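Local coordinates for protein putative alpha-L-fucosidase (Bacteroides thetaiotaomicron VPI-5482, PDB 3GZA) that probably hydrolyses alpha-L-fucosidic bonds, releasing terminal fucose from glycans, at residues N205-H210 with R214-W219; Q14-E19 with D175-W180. All blocks are in the same frame, centred on the assembly; numbering follows the deposited sequence. Where two conformers were deposited one is given.

Contact 1: N205-H210 with R214-W219; sequences NCLFYH and RADFRW
The ring of Tyr209 is sandwiched: Phe217 lies on one face in an offset stack, centroids 4.1 Å apart and planes 15° from parallel, while CD2 of the next residue, His210, sits over the centre of the opposite face. Phe217 reaches that position because its CG stands between the backbone N and the carbonyl carbon (chi1 58°), which folds the ring back across Tyr209; CB of Leu207 touches its edge, 4.2 Å from CE2 of Phe217. The guanidinium of Arg214 has CB of Phe208 over one face and the carboxylate of Asp216 at its edge. A side-on salt bridge joins them, NE to OD1 and NH2 to OD2, while NH1 makes a second salt bridge to Glu196 and a hydrogen bond to Asn200. OD2 of Asp216 also takes the backbone N-H of Phe208 at 2.9 Å, from above the carboxylate plane, and bonds to His13. In return Asp216 N donates to Phe208 O at 2.9 Å. A water joins Tyr209 OH to Trp219 N. Strand 207-209 pairs in parallel with strand 178-181 in the TIM-barrel-type domain, and the cis peptide before His210 begins a loop at the strand's C-terminal end, where such barrels carry their active sites.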
# COMPACT_ATOMS: atom_id res chain seq x y z
N ASN A 205 -2.90 21.02 -23.07
CA ASN A 205 -2.18 20.74 -24.33
C ASN A 205 -1.52 19.39 -24.37
O ASN A 205 -0.79 19.10 -25.28
CB ASN A 205 -1.14 21.81 -24.56
CG ASN A 205 -1.77 23.14 -24.80
OD1 ASN A 205 -2.57 23.31 -25.72
ND2 ASN A 205 -1.45 24.08 -23.94
N CYS A 206 -1.82 18.56 -23.38
CA CYS A 206 -1.29 17.22 -23.28
C CYS A 206 -2.10 16.21 -24.06
O CYS A 206 -3.32 16.22 -24.02
CB CYS A 206 -1.21 16.82 -21.79
SG CYS A 206 -0.58 15.18 -21.41
N LEU A 207 -1.43 15.32 -24.79
CA LEU A 207 -2.14 14.27 -25.53
C LEU A 207 -2.72 13.31 -24.53
O LEU A 207 -2.02 12.81 -23.65
CB LEU A 207 -1.21 13.53 -26.48
CG LEU A 207 -0.58 14.37 -27.60
CD1 LEU A 207 0.80 13.75 -28.11
CD2 LEU A 207 -1.58 14.66 -28.74
N PHE A 208 -4.00 13.04 -24.68
CA PHE A 208 -4.75 12.14 -23.78
C PHE A 208 -4.87 10.78 -24.50
O PHE A 208 -5.52 10.67 -25.56
CB PHE A 208 -6.13 12.70 -23.49
CG PHE A 208 -6.95 11.84 -22.58
CD1 PHE A 208 -6.83 11.92 -21.19
CD2 PHE A 208 -7.85 10.91 -23.12
CE1 PHE A 208 -7.58 11.11 -20.38
CE2 PHE A 208 -8.59 10.10 -22.30
CZ PHE A 208 -8.48 10.20 -20.94
N TYR A 209 -4.21 9.75 -23.95
CA TYR A 209 -4.19 8.44 -24.57
C TYR A 209 -4.38 7.40 -23.48
O TYR A 209 -3.39 6.99 -22.84
CB TYR A 209 -2.90 8.28 -25.36
CG TYR A 209 -2.78 6.96 -26.02
CD1 TYR A 209 -3.54 6.66 -27.14
CD2 TYR A 209 -1.92 6.00 -25.55
CE1 TYR A 209 -3.46 5.42 -27.73
CE2 TYR A 209 -1.87 4.72 -26.13
CZ TYR A 209 -2.66 4.45 -27.21
OH TYR A 209 -2.70 3.23 -27.84
N HIS A 210 -5.59 6.88 -23.24
CA HIS A 210 -6.83 7.05 -23.96
C HIS A 210 -7.90 6.39 -23.10
O HIS A 210 -7.58 5.73 -22.12
CB HIS A 210 -6.79 6.32 -25.32
CG HIS A 210 -6.40 4.89 -25.23
ND1 HIS A 210 -7.30 3.86 -25.37
CD2 HIS A 210 -5.19 4.32 -25.02
CE1 HIS A 210 -6.65 2.71 -25.25
NE2 HIS A 210 -5.37 2.95 -25.07
N ARG A 214 -12.26 9.02 -25.66
CA ARG A 214 -11.24 9.79 -26.35
C ARG A 214 -9.88 9.16 -26.45
O ARG A 214 -9.36 8.62 -25.47
CB ARG A 214 -11.09 11.12 -25.57
CG ARG A 214 -10.06 12.06 -26.14
CD ARG A 214 -9.95 13.29 -25.30
NE ARG A 214 -8.78 14.11 -25.57
CZ ARG A 214 -8.46 15.18 -24.86
NH1 ARG A 214 -9.25 15.64 -23.91
NH2 ARG A 214 -7.36 15.86 -25.13
N ALA A 215 -9.27 9.27 -27.63
CA ALA A 215 -7.87 8.91 -27.87
C ALA A 215 -7.32 10.00 -28.80
O ALA A 215 -7.90 10.27 -29.85
CB ALA A 215 -7.74 7.59 -28.55
N ASP A 216 -6.24 10.63 -28.35
CA ASP A 216 -5.59 11.65 -29.18
C ASP A 216 -4.65 11.10 -30.24
O ASP A 216 -4.19 11.84 -31.13
CB ASP A 216 -4.92 12.70 -28.33
CG ASP A 216 -5.90 13.60 -27.61
OD1 ASP A 216 -7.12 13.61 -27.91
OD2 ASP A 216 -5.40 14.40 -26.77
N PHE A 217 -4.41 9.80 -30.19
CA PHE A 217 -3.73 9.05 -31.23
C PHE A 217 -4.14 7.60 -31.01
O PHE A 217 -4.80 7.31 -29.99
CB PHE A 217 -2.22 9.29 -31.25
CG PHE A 217 -1.51 8.96 -29.99
CD1 PHE A 217 -1.17 7.68 -29.73
CD2 PHE A 217 -1.16 9.96 -29.08
CE1 PHE A 217 -0.54 7.36 -28.61
CE2 PHE A 217 -0.51 9.66 -27.96
CZ PHE A 217 -0.16 8.36 -27.73
N ARG A 218 -3.83 6.71 -31.95
CA ARG A 218 -4.24 5.31 -31.85
C ARG A 218 -3.04 4.42 -31.96
O ARG A 218 -2.14 4.71 -32.73
CB ARG A 218 -5.23 4.90 -32.95
CG ARG A 218 -4.66 5.00 -34.38
CD ARG A 218 -5.72 4.74 -35.42
NE ARG A 218 -5.06 4.38 -36.68
CZ ARG A 218 -4.78 5.22 -37.68
NH1 ARG A 218 -5.21 6.50 -37.66
NH2 ARG A 218 -4.14 4.76 -38.73
N TRP A 219 -3.08 3.31 -31.25
CA TRP A 219 -2.07 2.25 -31.42
C TRP A 219 -2.30 1.65 -32.79
O TRP A 219 -3.41 1.23 -33.12
CB TRP A 219 -2.26 1.19 -30.33
CG TRP A 219 -1.34 0.01 -30.45
CD1 TRP A 219 -0.01 0.03 -30.37
CD2 TRP A 219 -1.73 -1.35 -30.63
NE1 TRP A 219 0.49 -1.23 -30.49
CE2 TRP A 219 -0.54 -2.11 -30.65
CE3 TRP A 219 -2.95 -1.99 -30.76
CZ2 TRP A 219 -0.54 -3.46 -30.80
CZ3 TRP A 219 -2.95 -3.35 -30.95
CH2 TRP A 219 -1.75 -4.07 -30.96
O HOH W 1 -5.46 17.48 -22.91
O HOH W 2 -5.10 2.77 -29.13

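Contact 2: Q14-E19 with D175-W180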
# COMPACT_ATOMS: atom_id res chain seq x y z
N GLN A 14 -2.28 18.46 -31.21
CA GLN A 14 -1.90 17.25 -31.90
C GLN A 14 -0.77 17.52 -32.90
O GLN A 14 -0.15 16.57 -33.38
CB GLN A 14 -3.09 16.61 -32.62
CG GLN A 14 -4.05 15.89 -31.68
CD GLN A 14 -5.29 15.39 -32.37
OE1 GLN A 14 -6.04 16.17 -32.99
NE2 GLN A 14 -5.51 14.06 -32.30
N LEU A 15 -0.47 18.78 -33.21
CA LEU A 15 0.60 19.04 -34.20
C LEU A 15 1.94 18.47 -33.71
O LEU A 15 2.70 17.88 -34.49
CB LEU A 15 0.68 20.52 -34.54
CG LEU A 15 -0.56 21.09 -35.25
CD1 LEU A 15 -0.33 22.59 -35.51
CD2 LEU A 15 -0.84 20.40 -36.57
N LYS A 16 2.21 18.57 -32.40
CA LYS A 16 3.49 18.08 -31.84
C LYS A 16 3.60 16.57 -31.90
O LYS A 16 4.68 16.05 -31.79
CB LYS A 16 3.72 18.57 -30.41
CG LYS A 16 2.63 18.21 -29.41
CD LYS A 16 2.99 18.59 -27.99
CE LYS A 16 1.88 18.22 -27.04
NZ LYS A 16 0.69 19.06 -27.30
N TRP A 17 2.46 15.87 -32.04
CA TRP A 17 2.45 14.42 -32.22
C TRP A 17 3.08 14.10 -33.57
O TRP A 17 4.04 13.30 -33.68
CB TRP A 17 1.00 13.87 -32.14
CG TRP A 17 0.97 12.48 -32.55
CD1 TRP A 17 0.49 11.99 -33.74
CD2 TRP A 17 1.50 11.34 -31.85
NE1 TRP A 17 0.71 10.64 -33.81
CE2 TRP A 17 1.30 10.21 -32.66
CE3 TRP A 17 2.12 11.17 -30.60
CZ2 TRP A 17 1.70 8.96 -32.28
CZ3 TRP A 17 2.55 9.94 -30.25
CH2 TRP A 17 2.32 8.84 -31.07
N HIS A 18 2.52 14.68 -34.62
CA HIS A 18 3.04 14.43 -35.97
C HIS A 18 4.48 14.91 -36.12
O HIS A 18 5.30 14.23 -36.71
CB HIS A 18 2.21 15.17 -37.01
CG HIS A 18 0.80 14.69 -37.11
ND1 HIS A 18 0.45 13.54 -37.77
CD2 HIS A 18 -0.34 15.19 -36.58
CE1 HIS A 18 -0.86 13.37 -37.68
NE2 HIS A 18 -1.37 14.37 -36.98
N GLU A 19 4.76 16.12 -35.64
CA GLU A 19 6.10 16.71 -35.82
C GLU A 19 7.22 16.00 -35.10
O GLU A 19 8.36 16.06 -35.55
CB GLU A 19 6.08 18.16 -35.37
CG GLU A 19 5.16 19.01 -36.19
CD GLU A 19 4.77 20.35 -35.49
OE1 GLU A 19 4.72 20.44 -34.22
OE2 GLU A 19 4.44 21.29 -36.24
N ASP A 175 4.38 20.90 -17.66
CA ASP A 175 3.54 20.59 -18.83
C ASP A 175 4.02 19.33 -19.51
O ASP A 175 5.22 19.15 -19.74
CB ASP A 175 3.48 21.76 -19.78
CG ASP A 175 2.78 22.99 -19.18
OD1 ASP A 175 2.10 22.86 -18.13
OD2 ASP A 175 2.88 24.10 -19.76
N LEU A 176 3.08 18.43 -19.80
CA LEU A 176 3.39 17.11 -20.31
C LEU A 176 2.98 16.93 -21.79
O LEU A 176 2.04 17.55 -22.29
CB LEU A 176 2.64 16.06 -19.50
CG LEU A 176 2.92 16.08 -18.00
CD1 LEU A 176 2.00 15.12 -17.25
CD2 LEU A 176 4.39 15.81 -17.74
N TYR A 177 3.73 16.05 -22.43
CA TYR A 177 3.53 15.74 -23.84
C TYR A 177 2.33 14.84 -24.01
O TYR A 177 1.53 15.07 -24.91
CB TYR A 177 4.81 15.07 -24.36
CG TYR A 177 4.77 14.78 -25.84
CD1 TYR A 177 5.06 15.76 -26.77
CD2 TYR A 177 4.52 13.48 -26.32
CE1 TYR A 177 5.03 15.49 -28.15
CE2 TYR A 177 4.46 13.24 -27.70
CZ TYR A 177 4.77 14.22 -28.60
OH TYR A 177 4.76 13.94 -29.95
N MSE A 178 2.29 13.79 -23.21
CA MSE A 178 1.15 12.89 -23.22
C MSE A 178 1.01 12.27 -21.85
O MSE A 178 1.97 12.29 -21.04
CB MSE A 178 1.38 11.70 -24.19
CG MSE A 178 2.43 10.73 -23.83
SE MSE A 178 2.43 9.12 -24.85
CE MSE A 178 3.06 9.82 -26.54
N ILE A 179 -0.19 11.76 -21.62
CA ILE A 179 -0.51 10.84 -20.52
C ILE A 179 -0.96 9.59 -21.27
O ILE A 179 -1.90 9.66 -22.07
CB ILE A 179 -1.62 11.27 -19.56
CG1 ILE A 179 -1.16 12.46 -18.68
CG2 ILE A 179 -2.08 10.06 -18.71
CD1 ILE A 179 -0.01 12.19 -17.71
N TRP A 180 -0.27 8.48 -21.02
CA TRP A 180 -0.51 7.19 -21.64
C TRP A 180 -0.93 6.21 -20.56
O TRP A 180 -0.17 5.90 -19.66
CB TRP A 180 0.79 6.68 -22.26
CG TRP A 180 0.81 5.35 -22.99
CD1 TRP A 180 -0.13 4.33 -22.94
CD2 TRP A 180 1.87 4.85 -23.81
NE1 TRP A 180 0.26 3.29 -23.72
CE2 TRP A 180 1.49 3.58 -24.27
CE3 TRP A 180 3.10 5.38 -24.23
CZ2 TRP A 180 2.29 2.81 -25.09
CZ3 TRP A 180 3.90 4.62 -25.06
CH2 TRP A 180 3.52 3.33 -25.43
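Tyr177 and Lys16 meet where the helix 15-20 packs against the residues leading into strand 178-181, one of the parallel strands of the TIM-barrel-type domain. The phenol donates a hydrogen bond to the backbone, Tyr177 OH to Lys16 O at 2.8 Å, arriving from above the carbonyl plane at a C=O...O angle of 114°. The aliphatic part of Lys16 runs past the ring in the opposite direction, CD lying 3.7 Å from Tyr177 CD1. Next along the helix, the Trp17 side chain runs at about a right angle to the direction of the tyrosine's, its CE3 4.3 Å from Tyr177 CE2. Met178, a selenomethionine bent at chi3 (71°), brings its methyl up to the indole: CE meets the edge of the Trp17 ring, 3.7 Å from CZ3. Further out, Phe75 stacks on the Tyr177 ring and Phe217 on Trp17, while Leu207 touches both Trp17 and Tyr177. In the Lys16 conformer described here, the bend at chi4 (-67°) turns NZ toward the carbonyls of Asn205 and His13, its likely partners, while the methylenes serve the tyrosine. Trp17 is tied in through its own carbonyl, where O accepts a hydrogen bond from Thr312 OG1.

Contacts 1 and 2 have centres 8 Å apart and share one sheet, in which strands 207-209 and 178-181 are parallel neighbours. A probable hydrogen bond, Gln14 NE2 to Asp216 O at 2.8 Å, ties 14-19 to contact 1; Lys16 NZ also approaches Asn205 O, but that very short distance rests on one of two conformers and is doubtful. Cys206 packs on 175-180, its SG 3.3 Å from the backbone C of Met178. Contact 1 reaches a HEPES molecule, probably from the crystallisation liquor, through hydrogen bonds from Tyr209 OH and His210 NE2. Trp180 NE1, which takes no part in contact 2, hydrogen-bonds to it too, whereas the Met178 side chain stays about 9 Å away. That position is consistent with a substrate pocket at the barrel mouth.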